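Local coordinates for protein peptidoglycan glycosyltransferase (Atopobium parvulum, PDB 4OVD) that belongs to the bacterial penicillin-binding protein family, joining a dimerisation-type domain to a transpeptidase-type domain of mixed helices and strands, at residues G157-Q162 and K230-L235; I250-P255 and E259-A264; V296-T301 and R349-V354; E474-R479 and G489-G494; V527-N532 and Q540-V545. One frame throughout, in Å; residues are numbered along the deposited sequence.

Contact 1 (G157-Q162 and K230-L235); sequences GNVGVQ and KAEEQL
The carboxylate of E232 meets the turn N158-V161 with both oxygens. OE2 takes the backbone N of G160 at 2.8 Å, on its syn side but 29° out of the carboxylate plane, with an N-H...O angle of 149°. OE1, the other corner of the flat group, lies 3.7 Å from V159 CA and accepts from a water at 3.1 Å. That water also donates to N158 O, 2.9 Å from it, so the turn is held at a backbone N directly and at a backbone O through solvent. E232 reaches across because its chain is fully extended beyond CG, standing out from helix 225-242. Q228, one turn earlier on the same helix, gives its NE2 to OE2 as a second donor. The receiving turn is of type II, and G160 sits at its third position with a positive phi of 77°; it is also the N-cap residue of the short helix 161-164. A buried acid facing the start of a helix, with two N-H donors on one oxygen and a water on the other, is probably stabilised as the carboxylate, and it ties this loop of the dimerisation-type region to helix 225-242.

Contact 2 (I250-P255 and E259-A264); sequences IMAMNP and EIYAAA
Selenomethionine M251 hooks over A263 and I260 on one face of this two-stranded pairing. CG stands anti to its own backbone N (chi1 160°) and the chain then bends at chi3, which swings the terminal CE to 3.7 Å from A263 CB and 3.9 Å from I260 CD1, while SE runs past I260 CG1. On the other face I250 CG2 packs against A264 CB at 4.2 Å, and the methyl of A252 lies near the CB of Y261. Y261 holds its ring beside its own backbone N (chi1 -57°), which lays it obliquely against the peptide joining M253 to N254, CE2 being 3.6 Å from M253 C. The phenol oxygen is thereby placed 2.9 Å from N254 ND2, with the amide and ring planes 45° apart. Y261 OH also bonds D524 O, and N254 OD1 turns back to the backbone N of R256 and T257, so the N254 amide is held at both of its polar atoms and the phenol oxygen has two partners. Between the strands, paired N-H and C=O groups join I250 with A264, and N254 N reaches E259 O at 2.9 Å. A252 O accepts two donors at once, Y261 N at 2.8 Å and A262 N at 3.2 Å. With Y261 and A262 both facing A252, this is a classic beta bulge, set in the antiparallel hairpin of strands 248-253 and 260-266 that forms one border of the five-stranded sheet of the transpeptidase-type domain.

Contact 3 (V296-T301 and R349-V354); sequences VFKVIT and RRSSNV
NZ of K298 is gripped by two oxygens of the facing loop: S351 OG at 2.8 Å and N353 OD1 at 3.0 Å. The lysine gets there on a straight chain. Its CG lies beside the backbone N (chi1 -62°) and every later torsion is extended, so the amine is carried the full length of the side chain, with CE passing 3.3 Å from N353 OD1. N353 crosses it at about a right angle, and NZ stands above the carbonyl plane of the N353 amide, 42° out of it. S351 OG has a second partner in NZ of K490, which makes this hydroxyl a bridge between two lysines. K298 closes the SxxK motif that begins at S295, and S351 and N353 bound the SxN motif, both signatures of the penicillin-binding family. S352, the middle residue, points away from K298; its OG bonds D332 OD2 and caps the next helix at the N of G355. The loop is well defined at both ends, since S351, with positive phi, is the C-prime residue of a Schellman motif ending helix 344-350, and S352 is the N-cap of helix 353-364. K298 comes from the first turn of helix 298-307, which packs on helices 353-364 and 418-429, while K490 reaches in from strand 487-495 of the main sheet.

Contact 4 (E474-R479 and G489-G494); sequences EGTGVR and GKTGTG
T476 and T491 join through their hydroxyls where a loop passes the KTG motif, K490 to G492, a hallmark of the penicillin-binding fold carried on strand 487-495. The loop follows helix 458-474, and at its start the O of E474 takes NH1 of R349. G475 then opens a type I turn that V478 N closes onto G475 O at 3.2 Å. T476, the second residue of that turn, makes the main contact: its OG1 lies 2.8 Å from OG1 of T491, and either hydroxyl could be the donor. In both threonines OG1 occupies the crowded position between the backbone N and the carbonyl carbon (chi1 59° and 49°), so each turns its methyl beside its own backbone N. T476 OG1 is further tied to a water at 2.7 Å, and this water accepts from K490 NZ, 2.9 Å away. G477 comes next, and G477 CA lies 4.2 Å from T491 CG2; the same methyl is 3.5 Å from T476 O. A bound calcium ion is about 3 Å from the nearest atom of the T491 side chain. K490 starts out away from the loop at CB, yet its bent chain brings the amine back along its own strand, where K490 NZ meets T491 O at 2.9 Å, tilted 28° from the carbonyl plane.

Contact 5 (V527-N532 and Q540-V545); sequences VYVGLN and QSAAVV
V529 sends CG1 out anti to its backbone N (chi1 178°), and V545 does the same with its own CG1 (chi1 174°). The two methyls meet at 3.8 Å as the side chains pass at a slant, and V529 CG2 also lies 4.0 Å from V545 CG1, so one branch of V545 rests against both branches of V529. One helical turn earlier A542 faces the strand: its CB is 4.2 Å from V529 CG1 and 3.8 Å from V529 O. So small a side chain lets the backbones come close, the CA atoms of V529 and A542 being 5.7 Å apart. L531, two residues along on the same face of the strand, reaches with CD1 to S541 CB at 4.0 Å and to A542 N at 4.1 Å, touching the very start of helix 542-556. S541 is the N-cap residue there, although its OG makes no capping bond and is taken up instead by L537 O. F242 of helix 225-242 lies against L531, S541 and V545, and F514 of the adjoining strand lies against A542. With the backbone of 527-532 engaged by its sheet neighbours and V545 N bonded to S541 O within the helix, what joins the two segments is van der Waals packing of buried methyls, a hydrophobic seam between the central sheet and the C-terminal helix.

The five contacts follow one another along the chain, each closing before the next opens. Helix 225-242 of contact 1 is followed in the chain by strand 248-253 of contact 2, and the two contacts touch. Contacts 2, 4 and 5 all involve the five-stranded antiparallel sheet: strands 248-253 and 525-532 are neighbours, joined by M251 O and Y528 N, while strand 487-495 forms the far border. Contacts 3 and 4, with centres about 10 Å apart, unite the SxxK, SxN and KTG motifs through the lysines and S351. Their centres lie about 31 and 25 Å from that of contact 1, placing the motifs that line the active site in this family far from the loop 157-162.

Contact 1 (G157-Q162 and K230-L235)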
# COMPACT_ATOMS: atom_id res chain seq x y z
N GLY A 157 -6.49 0.49 -23.70
CA GLY A 157 -7.30 1.67 -23.41
C GLY A 157 -6.99 2.26 -22.06
O GLY A 157 -5.83 2.49 -21.75
N ASN A 158 -8.03 2.46 -21.26
CA ASN A 158 -7.93 3.06 -19.92
C ASN A 158 -7.42 2.18 -18.81
O ASN A 158 -7.21 2.66 -17.68
CB ASN A 158 -9.27 3.61 -19.49
CG ASN A 158 -9.73 4.77 -20.36
OD1 ASN A 158 -8.92 5.56 -20.86
ND2 ASN A 158 -11.03 4.87 -20.54
N VAL A 159 -7.16 0.92 -19.13
CA VAL A 159 -6.70 -0.02 -18.14
C VAL A 159 -5.26 0.26 -17.74
O VAL A 159 -4.35 0.14 -18.53
CB VAL A 159 -6.74 -1.50 -18.64
CG1 VAL A 159 -6.28 -2.40 -17.50
CG2 VAL A 159 -8.14 -1.91 -19.10
N GLY A 160 -5.04 0.57 -16.48
CA GLY A 160 -3.68 0.79 -16.03
C GLY A 160 -3.10 2.12 -16.43
O GLY A 160 -1.91 2.39 -16.12
N VAL A 161 -3.91 2.98 -17.04
CA VAL A 161 -3.37 4.26 -17.49
C VAL A 161 -2.98 5.16 -16.30
O VAL A 161 -2.13 6.06 -16.41
CB VAL A 161 -4.32 4.98 -18.45
CG1 VAL A 161 -5.46 5.64 -17.70
CG2 VAL A 161 -3.55 6.03 -19.22
N GLN A 162 -3.63 4.94 -15.16
CA GLN A 162 -3.29 5.65 -13.96
C GLN A 162 -1.82 5.37 -13.57
O GLN A 162 -1.09 6.26 -13.13
CB GLN A 162 -4.23 5.25 -12.84
CG GLN A 162 -4.23 6.18 -11.63
CD GLN A 162 -5.32 5.73 -10.66
OE1 GLN A 162 -5.28 4.62 -10.22
NE2 GLN A 162 -6.28 6.55 -10.38
N LYS A 230 -9.11 -6.26 -13.50
CA LYS A 230 -9.95 -6.74 -12.41
C LYS A 230 -9.82 -5.82 -11.21
O LYS A 230 -10.82 -5.53 -10.57
CB LYS A 230 -9.51 -8.12 -11.96
CG LYS A 230 -9.70 -9.22 -13.00
CD LYS A 230 -9.19 -10.54 -12.45
CE LYS A 230 -9.30 -11.63 -13.48
NZ LYS A 230 -10.73 -11.76 -13.83
N ALA A 231 -8.60 -5.41 -10.87
CA ALA A 231 -8.42 -4.51 -9.74
C ALA A 231 -9.28 -3.26 -9.92
O ALA A 231 -9.97 -2.82 -9.00
CB ALA A 231 -6.97 -4.11 -9.57
N GLU A 232 -9.26 -2.73 -11.14
CA GLU A 232 -10.02 -1.52 -11.42
C GLU A 232 -11.50 -1.71 -11.36
O GLU A 232 -12.22 -0.90 -10.80
CB GLU A 232 -9.60 -0.95 -12.78
CG GLU A 232 -8.14 -0.51 -12.75
CD GLU A 232 -7.66 0.17 -14.03
OE1 GLU A 232 -8.50 0.28 -14.96
OE2 GLU A 232 -6.47 0.60 -14.07
N GLU A 233 -11.98 -2.80 -11.92
CA GLU A 233 -13.40 -3.00 -11.92
C GLU A 233 -13.92 -3.36 -10.55
O GLU A 233 -14.99 -2.87 -10.14
CB GLU A 233 -13.80 -3.99 -13.03
CG GLU A 233 -13.32 -5.43 -12.89
CD GLU A 233 -13.41 -6.22 -14.21
OE1 GLU A 233 -13.41 -5.60 -15.29
OE2 GLU A 233 -13.42 -7.46 -14.18
N GLN A 234 -13.16 -4.17 -9.81
CA GLN A 234 -13.55 -4.52 -8.45
C GLN A 234 -13.51 -3.33 -7.50
O GLN A 234 -14.42 -3.12 -6.71
CB GLN A 234 -12.77 -5.74 -7.95
CG GLN A 234 -13.22 -6.97 -8.73
CD GLN A 234 -12.56 -8.25 -8.34
OE1 GLN A 234 -12.47 -8.56 -7.17
NE2 GLN A 234 -12.12 -9.03 -9.34
N LEU A 235 -12.49 -2.49 -7.62
CA LEU A 235 -12.45 -1.31 -6.78
C LEU A 235 -13.64 -0.41 -7.17
O LEU A 235 -14.37 0.08 -6.31
CB LEU A 235 -11.11 -0.59 -6.94
CG LEU A 235 -11.06 0.78 -6.26
CD1 LEU A 235 -11.37 0.67 -4.78
CD2 LEU A 235 -9.74 1.44 -6.47
O HOH W 1 -9.04 3.26 -15.50

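Contact 2 (I250-P255 and E259-A264)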
# COMPACT_ATOMS: atom_id res chain seq x y z
N ILE A 250 -6.55 -0.14 -4.23
CA ILE A 250 -6.35 -1.57 -4.19
C ILE A 250 -4.98 -1.89 -4.75
O ILE A 250 -4.52 -1.25 -5.67
CB ILE A 250 -7.55 -2.26 -4.93
CG1 ILE A 250 -7.46 -3.76 -4.84
CG2 ILE A 250 -7.49 -1.91 -6.39
CD1 ILE A 250 -8.75 -4.42 -5.29
N MSE A 251 -4.30 -2.88 -4.21
CA MSE A 251 -2.97 -3.24 -4.71
C MSE A 251 -2.68 -4.69 -4.45
O MSE A 251 -3.08 -5.23 -3.42
CB MSE A 251 -1.89 -2.39 -4.00
CG MSE A 251 -0.48 -3.03 -4.11
SE MSE A 251 1.04 -1.86 -3.63
CE MSE A 251 0.76 -0.24 -4.69
N ALA A 252 -2.02 -5.36 -5.39
CA ALA A 252 -1.61 -6.73 -5.21
C ALA A 252 -0.10 -6.67 -5.46
O ALA A 252 0.28 -6.11 -6.47
CB ALA A 252 -2.28 -7.63 -6.20
N MSE A 253 0.71 -7.30 -4.62
CA MSE A 253 2.14 -7.22 -4.71
C MSE A 253 2.76 -8.48 -4.22
O MSE A 253 2.14 -9.26 -3.58
CB MSE A 253 2.68 -6.05 -3.84
CG MSE A 253 3.11 -6.28 -2.33
SE MSE A 253 3.92 -4.55 -1.86
CE MSE A 253 5.75 -5.02 -2.34
N ASN A 254 4.01 -8.66 -4.58
CA ASN A 254 4.78 -9.78 -4.18
C ASN A 254 5.55 -9.26 -2.97
O ASN A 254 6.37 -8.35 -3.10
CB ASN A 254 5.71 -10.18 -5.32
CG ASN A 254 6.53 -11.37 -4.99
OD1 ASN A 254 7.11 -11.45 -3.94
ND2 ASN A 254 6.58 -12.30 -5.88
N PRO A 255 5.30 -9.85 -1.79
CA PRO A 255 5.96 -9.43 -0.58
C PRO A 255 7.44 -9.82 -0.51
O PRO A 255 8.15 -9.29 0.34
CB PRO A 255 5.15 -10.12 0.52
CG PRO A 255 4.56 -11.29 -0.13
CD PRO A 255 4.31 -10.90 -1.54
N GLU A 259 7.67 -6.48 -6.21
CA GLU A 259 7.01 -6.17 -7.50
C GLU A 259 5.52 -6.02 -7.33
O GLU A 259 4.93 -6.80 -6.59
CB GLU A 259 7.27 -7.28 -8.53
CG GLU A 259 8.73 -7.34 -8.96
CD GLU A 259 9.07 -8.54 -9.88
OE1 GLU A 259 8.18 -9.40 -10.13
OE2 GLU A 259 10.25 -8.61 -10.35
N ILE A 260 4.93 -5.00 -7.98
CA ILE A 260 3.49 -4.71 -7.91
C ILE A 260 2.75 -5.30 -9.10
O ILE A 260 3.00 -4.94 -10.30
CB ILE A 260 3.26 -3.23 -7.79
CG1 ILE A 260 3.86 -2.72 -6.46
CG2 ILE A 260 1.75 -2.90 -7.82
CD1 ILE A 260 4.11 -1.21 -6.45
N TYR A 261 1.85 -6.22 -8.80
CA TYR A 261 1.13 -6.87 -9.84
C TYR A 261 -0.00 -6.04 -10.35
O TYR A 261 -0.36 -6.15 -11.53
CB TYR A 261 0.55 -8.18 -9.38
CG TYR A 261 1.52 -9.16 -8.84
CD1 TYR A 261 2.47 -9.76 -9.67
CD2 TYR A 261 1.39 -9.61 -7.55
CE1 TYR A 261 3.35 -10.70 -9.18
CE2 TYR A 261 2.24 -10.58 -7.04
CZ TYR A 261 3.20 -11.14 -7.86
OH TYR A 261 4.01 -12.08 -7.31
N ALA A 262 -0.61 -5.28 -9.47
CA ALA A 262 -1.73 -4.39 -9.81
C ALA A 262 -1.92 -3.32 -8.75
O ALA A 262 -1.60 -3.53 -7.61
CB ALA A 262 -3.00 -5.17 -9.95
N ALA A 263 -2.42 -2.16 -9.15
CA ALA A 263 -2.67 -1.10 -8.20
C ALA A 263 -3.56 -0.05 -8.80
O ALA A 263 -3.41 0.34 -9.98
CB ALA A 263 -1.33 -0.49 -7.77
N ALA A 264 -4.50 0.43 -8.00
CA ALA A 264 -5.39 1.47 -8.48
C ALA A 264 -6.04 2.26 -7.37
O ALA A 264 -6.13 1.80 -6.25
CB ALA A 264 -6.47 0.84 -9.37

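Contact 3 (V296-T301 and R349-V354)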
# COMPACT_ATOMS: atom_id res chain seq x y z
N VAL A 296 -5.08 -1.02 11.23
CA VAL A 296 -4.19 -1.83 10.42
C VAL A 296 -2.71 -1.62 10.94
O VAL A 296 -1.78 -2.45 10.73
CB VAL A 296 -4.53 -1.43 8.95
CG1 VAL A 296 -3.78 -0.20 8.50
CG2 VAL A 296 -4.38 -2.54 8.00
N PHE A 297 -2.48 -0.55 11.69
CA PHE A 297 -1.16 -0.28 12.19
C PHE A 297 -0.78 -1.24 13.38
O PHE A 297 0.40 -1.33 13.75
CB PHE A 297 -1.14 1.13 12.73
CG PHE A 297 0.22 1.76 12.80
CD1 PHE A 297 0.83 2.17 11.63
CD2 PHE A 297 0.92 1.88 14.01
CE1 PHE A 297 2.09 2.74 11.66
CE2 PHE A 297 2.17 2.39 14.03
CZ PHE A 297 2.75 2.88 12.87
N LYS A 298 -1.76 -1.93 13.98
CA LYS A 298 -1.48 -2.72 15.17
C LYS A 298 -0.49 -3.86 14.92
O LYS A 298 0.08 -4.37 15.84
CB LYS A 298 -2.75 -3.26 15.76
CG LYS A 298 -3.66 -2.15 16.19
CD LYS A 298 -4.93 -2.69 16.78
CE LYS A 298 -5.92 -1.56 17.00
NZ LYS A 298 -7.17 -2.04 17.57
N VAL A 299 -0.30 -4.26 13.68
CA VAL A 299 0.68 -5.29 13.32
C VAL A 299 2.11 -4.75 13.55
O VAL A 299 3.02 -5.50 13.92
CB VAL A 299 0.42 -5.66 11.87
CG1 VAL A 299 1.61 -6.41 11.30
CG2 VAL A 299 -0.87 -6.48 11.80
N ILE A 300 2.28 -3.45 13.34
CA ILE A 300 3.56 -2.77 13.59
C ILE A 300 3.82 -2.71 15.09
O ILE A 300 4.86 -3.07 15.57
CB ILE A 300 3.54 -1.38 12.91
CG1 ILE A 300 3.55 -1.66 11.40
CG2 ILE A 300 4.77 -0.59 13.20
CD1 ILE A 300 3.04 -0.57 10.54
N THR A 301 2.84 -2.25 15.84
CA THR A 301 2.98 -2.17 17.28
C THR A 301 3.30 -3.53 17.89
O THR A 301 4.16 -3.64 18.78
CB THR A 301 1.69 -1.66 17.87
OG1 THR A 301 1.42 -0.38 17.24
CG2 THR A 301 1.79 -1.64 19.42
N ARG A 349 -7.00 -10.08 17.44
CA ARG A 349 -8.15 -10.75 16.91
C ARG A 349 -9.37 -9.82 16.92
O ARG A 349 -9.97 -9.59 15.92
CB ARG A 349 -8.44 -11.98 17.72
CG ARG A 349 -9.55 -12.83 17.17
CD ARG A 349 -9.99 -13.87 18.17
NE ARG A 349 -10.70 -13.31 19.28
CZ ARG A 349 -11.96 -12.93 19.25
NH1 ARG A 349 -12.69 -13.07 18.16
NH2 ARG A 349 -12.49 -12.41 20.32
N ARG A 350 -9.66 -9.26 18.07
CA ARG A 350 -10.73 -8.31 18.23
C ARG A 350 -10.40 -6.83 17.97
O ARG A 350 -11.25 -5.99 18.02
CB ARG A 350 -11.31 -8.48 19.61
CG ARG A 350 -10.51 -7.89 20.71
CD ARG A 350 -11.29 -7.84 22.00
NE ARG A 350 -11.84 -9.12 22.38
CZ ARG A 350 -13.05 -9.31 22.86
NH1 ARG A 350 -13.86 -8.28 23.02
NH2 ARG A 350 -13.45 -10.51 23.18
N SER A 351 -9.15 -6.53 17.69
CA SER A 351 -8.71 -5.19 17.46
C SER A 351 -9.00 -4.29 18.62
O SER A 351 -9.71 -3.33 18.51
CB SER A 351 -9.28 -4.63 16.18
OG SER A 351 -8.43 -3.67 15.71
N SER A 352 -8.43 -4.61 19.75
CA SER A 352 -8.60 -3.73 20.95
C SER A 352 -7.62 -2.54 20.98
O SER A 352 -6.39 -2.70 21.11
CB SER A 352 -8.30 -4.58 22.18
OG SER A 352 -8.21 -3.85 23.41
N ASN A 353 -8.17 -1.34 20.87
CA ASN A 353 -7.36 -0.16 21.01
C ASN A 353 -6.81 -0.03 22.38
O ASN A 353 -5.67 0.42 22.53
CB ASN A 353 -8.16 1.13 20.72
CG ASN A 353 -8.57 1.22 19.28
OD1 ASN A 353 -7.88 0.75 18.38
ND2 ASN A 353 -9.63 1.89 19.06
N VAL A 354 -7.63 -0.33 23.38
CA VAL A 354 -7.18 -0.25 24.75
C VAL A 354 -5.97 -1.15 25.02
O VAL A 354 -5.00 -0.73 25.63
CB VAL A 354 -8.28 -0.59 25.74
CG1 VAL A 354 -7.74 -0.52 27.17
CG2 VAL A 354 -9.41 0.44 25.64

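Contact 4 (E474-R479 and G489-G494)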
# COMPACT_ATOMS: atom_id res chain seq x y z
N GLU A 474 -10.48 -16.44 13.15
CA GLU A 474 -11.30 -16.30 14.32
C GLU A 474 -11.72 -14.94 14.68
O GLU A 474 -12.39 -14.80 15.68
CB GLU A 474 -10.48 -16.88 15.52
CG GLU A 474 -10.15 -18.34 15.26
CD GLU A 474 -9.20 -19.03 16.22
OE1 GLU A 474 -8.51 -18.42 17.11
OE2 GLU A 474 -9.15 -20.27 16.00
N GLY A 475 -11.37 -13.93 13.88
CA GLY A 475 -11.71 -12.58 14.26
C GLY A 475 -12.39 -11.74 13.22
O GLY A 475 -13.16 -12.23 12.40
N THR A 476 -12.00 -10.47 13.18
CA THR A 476 -12.68 -9.52 12.34
C THR A 476 -12.40 -9.68 10.91
O THR A 476 -12.97 -8.99 10.07
CB THR A 476 -12.25 -8.10 12.73
OG1 THR A 476 -10.83 -7.99 12.55
CG2 THR A 476 -12.60 -7.80 14.19
N GLY A 477 -11.42 -10.50 10.59
CA GLY A 477 -11.07 -10.67 9.21
C GLY A 477 -11.68 -11.90 8.58
O GLY A 477 -11.32 -12.25 7.48
N VAL A 478 -12.64 -12.51 9.24
CA VAL A 478 -13.19 -13.76 8.75
C VAL A 478 -13.74 -13.72 7.33
O VAL A 478 -13.48 -14.64 6.56
CB VAL A 478 -14.16 -14.37 9.83
CG1 VAL A 478 -15.47 -13.57 9.96
CG2 VAL A 478 -14.46 -15.80 9.54
N ARG A 479 -14.32 -12.60 6.89
CA ARG A 479 -14.81 -12.59 5.49
C ARG A 479 -13.70 -12.45 4.46
O ARG A 479 -13.96 -12.52 3.26
CB ARG A 479 -15.82 -11.46 5.27
CG ARG A 479 -16.97 -11.72 6.25
CD ARG A 479 -18.15 -10.92 5.90
NE ARG A 479 -18.71 -11.38 4.65
CZ ARG A 479 -19.73 -10.76 4.06
NH1 ARG A 479 -20.28 -9.69 4.63
NH2 ARG A 479 -20.16 -11.19 2.89
N GLY A 489 -4.12 -11.72 7.89
CA GLY A 489 -4.38 -10.36 7.61
C GLY A 489 -4.90 -9.56 8.77
O GLY A 489 -5.02 -10.05 9.88
N LYS A 490 -5.25 -8.30 8.48
CA LYS A 490 -5.73 -7.40 9.48
C LYS A 490 -6.67 -6.34 8.87
O LYS A 490 -6.36 -5.80 7.82
CB LYS A 490 -4.54 -6.68 10.14
CG LYS A 490 -5.00 -5.75 11.24
CD LYS A 490 -5.43 -6.50 12.49
CE LYS A 490 -5.82 -5.57 13.65
NZ LYS A 490 -7.15 -4.99 13.35
N THR A 491 -7.80 -6.10 9.56
CA THR A 491 -8.73 -5.07 9.22
C THR A 491 -8.29 -3.77 9.87
O THR A 491 -7.54 -3.74 10.81
CB THR A 491 -10.10 -5.39 9.75
OG1 THR A 491 -10.01 -5.78 11.13
CG2 THR A 491 -10.74 -6.54 8.95
N GLY A 492 -8.75 -2.67 9.32
CA GLY A 492 -8.48 -1.41 9.87
C GLY A 492 -9.61 -0.45 9.63
O GLY A 492 -10.30 -0.53 8.65
N THR A 493 -9.78 0.44 10.60
CA THR A 493 -10.64 1.54 10.54
C THR A 493 -9.69 2.72 10.74
O THR A 493 -9.09 2.82 11.80
CB THR A 493 -11.64 1.57 11.70
OG1 THR A 493 -12.46 0.42 11.61
CG2 THR A 493 -12.50 2.83 11.57
N GLY A 494 -9.52 3.55 9.70
CA GLY A 494 -8.69 4.71 9.73
C GLY A 494 -9.50 6.00 9.49
O GLY A 494 -10.72 5.99 9.54
O HOH W 2 -8.60 -7.39 13.92

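Contact 5 (V527-N532 and Q540-V545)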
# COMPACT_ATOMS: atom_id res chain seq x y z
N VAL A 527 -2.29 -8.43 -0.68
CA VAL A 527 -3.21 -7.51 -1.27
C VAL A 527 -3.74 -6.56 -0.21
O VAL A 527 -3.96 -6.98 0.98
CB VAL A 527 -4.40 -8.26 -1.81
CG1 VAL A 527 -5.53 -7.33 -2.09
CG2 VAL A 527 -4.00 -9.11 -3.01
N TYR A 528 -3.92 -5.31 -0.65
CA TYR A 528 -4.47 -4.24 0.17
C TYR A 528 -5.70 -3.67 -0.48
O TYR A 528 -5.71 -3.42 -1.66
CB TYR A 528 -3.47 -3.04 0.36
CG TYR A 528 -4.16 -1.86 1.02
CD1 TYR A 528 -4.78 -0.89 0.29
CD2 TYR A 528 -4.18 -1.73 2.39
CE1 TYR A 528 -5.40 0.20 0.91
CE2 TYR A 528 -4.81 -0.70 3.00
CZ TYR A 528 -5.41 0.28 2.25
OH TYR A 528 -6.06 1.31 2.91
N VAL A 529 -6.74 -3.45 0.31
CA VAL A 529 -7.98 -2.88 -0.12
C VAL A 529 -8.36 -1.82 0.89
O VAL A 529 -8.38 -2.05 2.11
CB VAL A 529 -9.15 -3.85 -0.13
CG1 VAL A 529 -10.41 -3.10 -0.57
CG2 VAL A 529 -8.88 -5.06 -1.05
N GLY A 530 -8.66 -0.63 0.39
CA GLY A 530 -9.08 0.49 1.22
C GLY A 530 -10.28 1.19 0.60
O GLY A 530 -10.30 1.37 -0.59
N LEU A 531 -11.22 1.64 1.42
CA LEU A 531 -12.41 2.32 1.01
C LEU A 531 -12.47 3.53 1.88
O LEU A 531 -12.59 3.40 3.11
CB LEU A 531 -13.63 1.46 1.26
CG LEU A 531 -13.62 0.24 0.31
CD1 LEU A 531 -14.64 -0.84 0.70
CD2 LEU A 531 -13.80 0.66 -1.14
N ASN A 532 -12.48 4.69 1.22
CA ASN A 532 -12.41 5.98 1.89
C ASN A 532 -13.76 6.67 1.96
O ASN A 532 -14.51 6.77 0.97
CB ASN A 532 -11.41 6.89 1.23
CG ASN A 532 -10.04 6.25 1.03
OD1 ASN A 532 -9.65 5.27 1.69
ND2 ASN A 532 -9.31 6.79 0.08
N GLN A 540 -16.88 -6.08 6.98
CA GLN A 540 -17.97 -6.34 6.05
C GLN A 540 -17.72 -5.69 4.72
O GLN A 540 -18.53 -5.81 3.79
CB GLN A 540 -19.31 -5.79 6.61
CG GLN A 540 -19.68 -6.38 7.98
CD GLN A 540 -19.54 -7.91 7.96
OE1 GLN A 540 -19.92 -8.57 6.98
NE2 GLN A 540 -18.95 -8.48 9.02
N SER A 541 -16.62 -4.98 4.56
CA SER A 541 -16.43 -4.32 3.29
C SER A 541 -15.09 -4.58 2.69
O SER A 541 -14.97 -5.39 1.81
CB SER A 541 -16.73 -2.83 3.42
OG SER A 541 -15.87 -2.22 4.34
N ALA A 542 -14.05 -3.97 3.21
CA ALA A 542 -12.80 -4.16 2.62
C ALA A 542 -12.36 -5.61 2.65
O ALA A 542 -11.69 -6.09 1.72
CB ALA A 542 -11.80 -3.29 3.35
N ALA A 543 -12.68 -6.32 3.73
CA ALA A 543 -12.31 -7.73 3.84
C ALA A 543 -13.04 -8.54 2.77
O ALA A 543 -12.49 -9.49 2.24
CB ALA A 543 -12.65 -8.26 5.22
N VAL A 544 -14.28 -8.17 2.46
CA VAL A 544 -15.08 -8.88 1.44
C VAL A 544 -14.49 -8.69 0.06
O VAL A 544 -14.36 -9.65 -0.72
CB VAL A 544 -16.55 -8.43 1.47
CG1 VAL A 544 -17.34 -9.01 0.31
CG2 VAL A 544 -17.21 -8.83 2.77
N VAL A 545 -14.09 -7.45 -0.24
CA VAL A 545 -13.47 -7.15 -1.50
C VAL A 545 -12.17 -7.92 -1.62
O VAL A 545 -11.87 -8.48 -2.67
CB VAL A 545 -13.19 -5.63 -1.64
CG1 VAL A 545 -12.43 -5.33 -2.90
CG2 VAL A 545 -14.49 -4.83 -1.59